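Local coordinates for protein trehalose-6-phosphate phosphatase (Candida albicans, PDB 5DXF) that belongs to glycosyltransferase family 20 and has, in its N-terminal portion, the two-lobed GT-B architecture of that family, at residues I203-L208 with L228-P233. Numbering follows the deposited sequence.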
ATOM      1  N   ILE A 203      15.666  -0.615   1.868  1.00 75.66           N
ATOM      2  CA  ILE A 203      14.962   0.537   2.411  1.00 73.88           C
ATOM      3  C   ILE A 203      13.678   0.817   1.663  1.00 69.58           C
ATOM      4  O   ILE A 203      13.626   0.702   0.444  1.00 63.45           O
ATOM      5  CB  ILE A 203      15.816   1.800   2.392  1.00 76.90           C
ATOM      6  CG1 ILE A 203      17.136   1.560   3.105  1.00 73.99           C
ATOM      7  CG2 ILE A 203      15.071   2.927   3.066  1.00 79.23           C
ATOM      8  CD1 ILE A 203      18.335   1.848   2.235  1.00 70.81           C
ATOM      9  N   HIS A 204      12.635   1.202   2.380  1.00 75.06           N
ATOM     10  CA  HIS A 204      11.352   1.416   1.735  1.00 68.53           C
ATOM     11  C   HIS A 204      10.773   2.816   1.853  1.00 65.37           C
ATOM     12  O   HIS A 204      10.723   3.399   2.921  1.00 65.77           O
ATOM     13  CB  HIS A 204      10.337   0.408   2.255  1.00 63.35           C
ATOM     14  CG  HIS A 204      10.844  -0.994   2.301  1.00 62.55           C
ATOM     15  ND1 HIS A 204      10.344  -1.989   1.495  1.00 67.47           N
ATOM     16  CD2 HIS A 204      11.792  -1.574   3.067  1.00 66.88           C
ATOM     17  CE1 HIS A 204      10.967  -3.121   1.755  1.00 69.62           C
ATOM     18  NE2 HIS A 204      11.854  -2.894   2.703  1.00 74.50           N
ATOM     19  N   ASP A 205      10.351   3.340   0.714  1.00 61.75           N
ATOM     20  CA  ASP A 205       9.406   4.443   0.610  1.00 61.49           C
ATOM     21  C   ASP A 205       9.919   5.865   0.787  1.00 61.71           C
ATOM     22  O   ASP A 205      11.093   6.100   0.991  1.00 62.72           O
ATOM     23  CB  ASP A 205       8.187   4.197   1.487  1.00 53.00           C
ATOM     24  CG  ASP A 205       6.974   3.815   0.690  1.00 53.89           C
ATOM     25  OD1 ASP A 205       7.095   3.633  -0.530  1.00 53.43           O
ATOM     26  OD2 ASP A 205       5.892   3.689   1.281  1.00 54.64           O
ATOM     27  N   TYR A 206       8.990   6.803   0.697  1.00 64.11           N
ATOM     28  CA  TYR A 206       9.268   8.230   0.604  1.00 66.75           C
ATOM     29  C   TYR A 206       9.895   8.895   1.823  1.00 60.87           C
ATOM     30  O   TYR A 206      10.493   9.953   1.707  1.00 64.33           O
ATOM     31  CB  TYR A 206       8.034   8.989   0.127  1.00 60.21           C
ATOM     32  CG  TYR A 206       6.787   8.685   0.900  1.00 61.57           C
ATOM     33  CD1 TYR A 206       6.102   7.507   0.706  1.00 59.24           C
ATOM     34  CD2 TYR A 206       6.294   9.583   1.821  1.00 56.08           C
ATOM     35  CE1 TYR A 206       4.954   7.231   1.416  1.00 61.39           C
ATOM     36  CE2 TYR A 206       5.153   9.319   2.534  1.00 58.72           C
ATOM     37  CZ  TYR A 206       4.485   8.143   2.326  1.00 67.81           C
ATOM     38  OH  TYR A 206       3.349   7.886   3.041  1.00 59.84           O
ATOM     39  N   TYR A 207       9.720   8.308   2.994  1.00 60.94           N
ATOM     40  CA  TYR A 207      10.296   8.885   4.203  1.00 64.20           C
ATOM     41  C   TYR A 207      11.817   8.776   4.192  1.00 69.11           C
ATOM     42  O   TYR A 207      12.511   9.505   4.901  1.00 63.64           O
ATOM     43  CB  TYR A 207       9.736   8.198   5.451  1.00 68.65           C
ATOM     44  CG  TYR A 207       8.354   8.651   5.869  1.00 64.62           C
ATOM     45  CD1 TYR A 207       8.176   9.455   6.986  1.00 63.19           C
ATOM     46  CD2 TYR A 207       7.228   8.270   5.151  1.00 63.89           C
ATOM     47  CE1 TYR A 207       6.914   9.866   7.379  1.00 61.23           C
ATOM     48  CE2 TYR A 207       5.964   8.674   5.537  1.00 62.69           C
ATOM     49  CZ  TYR A 207       5.812   9.474   6.649  1.00 57.66           C
ATOM     50  OH  TYR A 207       4.554   9.879   7.030  1.00 55.57           O
ATOM     51  N   LEU A 208      12.329   7.862   3.377  1.00 69.54           N
ATOM     52  CA  LEU A 208      13.745   7.520   3.400  1.00 70.91           C
ATOM     53  C   LEU A 208      14.423   7.704   2.045  1.00 71.02           C
ATOM     54  O   LEU A 208      15.357   6.978   1.703  1.00 69.52           O
ATOM     55  CB  LEU A 208      13.906   6.079   3.881  1.00 71.05           C
ATOM     56  CG  LEU A 208      13.270   5.843   5.253  1.00 79.16           C
ATOM     57  CD1 LEU A 208      13.443   4.403   5.701  1.00 83.42           C
ATOM     58  CD2 LEU A 208      13.855   6.814   6.267  1.00 76.33           C
ATOM     59  N   LEU A 228      10.170   1.542  -3.832  1.00 52.71           N
ATOM     60  CA  LEU A 228       9.147   2.558  -3.641  1.00 52.99           C
ATOM     61  C   LEU A 228       7.769   1.917  -3.717  1.00 51.97           C
ATOM     62  O   LEU A 228       7.386   1.383  -4.755  1.00 56.81           O
ATOM     63  CB  LEU A 228       9.283   3.663  -4.690  1.00 53.17           C
ATOM     64  CG  LEU A 228       8.508   4.947  -4.400  1.00 54.69           C
ATOM     65  CD1 LEU A 228       9.141   5.681  -3.228  1.00 54.60           C
ATOM     66  CD2 LEU A 228       8.443   5.837  -5.630  1.00 54.05           C
ATOM     67  N   HIS A 229       7.028   1.956  -2.613  1.00 50.51           N
ATOM     68  CA  HIS A 229       5.698   1.348  -2.570  1.00 57.88           C
ATOM     69  C   HIS A 229       4.669   2.282  -3.192  1.00 52.37           C
ATOM     70  O   HIS A 229       3.686   1.839  -3.788  1.00 50.61           O
ATOM     71  CB  HIS A 229       5.295   1.006  -1.131  1.00 54.60           C
ATOM     72  CG  HIS A 229       6.120  -0.073  -0.507  1.00 61.83           C
ATOM     73  ND1 HIS A 229       5.685  -1.379  -0.409  1.00 52.55           N
ATOM     74  CD2 HIS A 229       7.346  -0.041   0.067  1.00 57.47           C
ATOM     75  CE1 HIS A 229       6.609  -2.103   0.190  1.00 50.51           C
ATOM     76  NE2 HIS A 229       7.628  -1.317   0.490  1.00 59.56           N
ATOM     77  N   VAL A 230       4.903   3.579  -3.039  1.00 51.34           N
ATOM     78  CA  VAL A 230       4.027   4.593  -3.611  1.00 55.12           C
ATOM     79  C   VAL A 230       4.384   4.864  -5.074  1.00 51.18           C
ATOM     80  O   VAL A 230       5.474   4.494  -5.516  1.00 51.53           O
ATOM     81  CB  VAL A 230       4.111   5.910  -2.798  1.00 51.64           C
ATOM     82  CG1 VAL A 230       3.414   5.737  -1.464  1.00 48.86           C
ATOM     83  CG2 VAL A 230       5.563   6.333  -2.596  1.00 46.66           C
ATOM     84  N   PRO A 231       3.536   5.573  -5.788  1.00 53.15           N
ATOM     85  CA  PRO A 231       3.807   5.921  -7.181  1.00 55.31           C
ATOM     86  C   PRO A 231       4.938   6.925  -7.325  1.00 49.67           C
ATOM     87  O   PRO A 231       5.244   7.635  -6.390  1.00 48.74           O
ATOM     88  CB  PRO A 231       2.508   6.568  -7.626  1.00 52.39           C
ATOM     89  CG  PRO A 231       1.479   5.956  -6.766  1.00 51.53           C
ATOM     90  CD  PRO A 231       2.121   5.739  -5.442  1.00 45.90           C
ATOM     91  N   PHE A 232       5.574   6.956  -8.485  1.00 53.35           N
ATOM     92  CA  PHE A 232       6.542   7.999  -8.776  1.00 53.92           C
ATOM     93  C   PHE A 232       5.997   8.948  -9.820  1.00 54.26           C
ATOM     94  O   PHE A 232       5.466   8.530 -10.837  1.00 51.11           O
ATOM     95  CB  PHE A 232       7.892   7.448  -9.211  1.00 48.43           C
ATOM     96  CG  PHE A 232       9.032   8.361  -8.895  1.00 47.69           C
ATOM     97  CD1 PHE A 232       9.656   8.302  -7.677  1.00 42.81           C
ATOM     98  CD2 PHE A 232       9.460   9.295  -9.813  1.00 53.78           C
ATOM     99  CE1 PHE A 232      10.692   9.149  -7.375  1.00 46.70           C
ATOM    100  CE2 PHE A 232      10.498  10.147  -9.525  1.00 46.68           C
ATOM    101  CZ  PHE A 232      11.113  10.076  -8.300  1.00 49.05           C
ATOM    102  N   PRO A 233       6.130  10.305  -9.492  1.00 50.62           N
ATOM    103  CA  PRO A 233       5.496  11.204 -10.466  1.00 55.33           C
ATOM    104  C   PRO A 233       6.328  11.531 -11.695  1.00 52.30           C
ATOM    105  O   PRO A 233       7.540  11.435 -11.646  1.00 44.49           O
ATOM    106  CB  PRO A 233       5.254  12.465  -9.662  1.00 50.00           C
ATOM    107  CG  PRO A 233       6.476  12.592  -8.857  1.00 50.64           C
ATOM    108  CD  PRO A 233       6.798  11.205  -8.423  1.00 51.30           C
TER
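His-204 and His-229 meet rim to rim: ND1 of His-204 and NE2 of His-229 share a hydrogen bond of 3.0 Å, and either nitrogen could be the donor. The two ring planes are turned 31° against each other, and neither ring lies over the face of the other. The opposite nitrogen of the first ring, His-204 NE2, is bonded to Asn-35 OD1, which pins that imidazole at both nitrogens and fixes its rotation. Leu-68 of helix 66-76 touches both histidines.

One residue further along, Asp-205 sends its carboxylate across the start of the other segment. OD1 of Asp-205 accepts from N of His-229 at 2.7 Å, on the syn side of the carboxylate. The donor sits 28° out of the carboxylate plane. The N-H of Val-230 adds a weak second bond to the same oxygen, so a single atom grips two successive amides. The carboxylate stands nearly upright to the His-229 imidazole, planes 82° apart, and OD1 lies off that ring's edge.

All this happens where two neighbouring parallel strands, 200-204 and 223-227, run out into loops at their C-terminal ends. They belong to the larger sheet of a GT-B protein, in a Rossmann-like domain, and helix 211-218 makes the crossover between them.

The side chains of Val-230 and Tyr-206 cross at about a right angle, and the valine comes to the ring obliquely, neither squarely over a face nor at an edge. CG2 of Val-230 rests 3.5 Å from CD1 of Tyr-206, while CG1 is nearest to CE1. The tyrosine's CG is tucked between its own backbone N and carbonyl carbon, which brings the CD1-CE1 side of the ring to the valine, and the OH is hydrogen-bonded to OE2 of Glu-153 on helix 147-160.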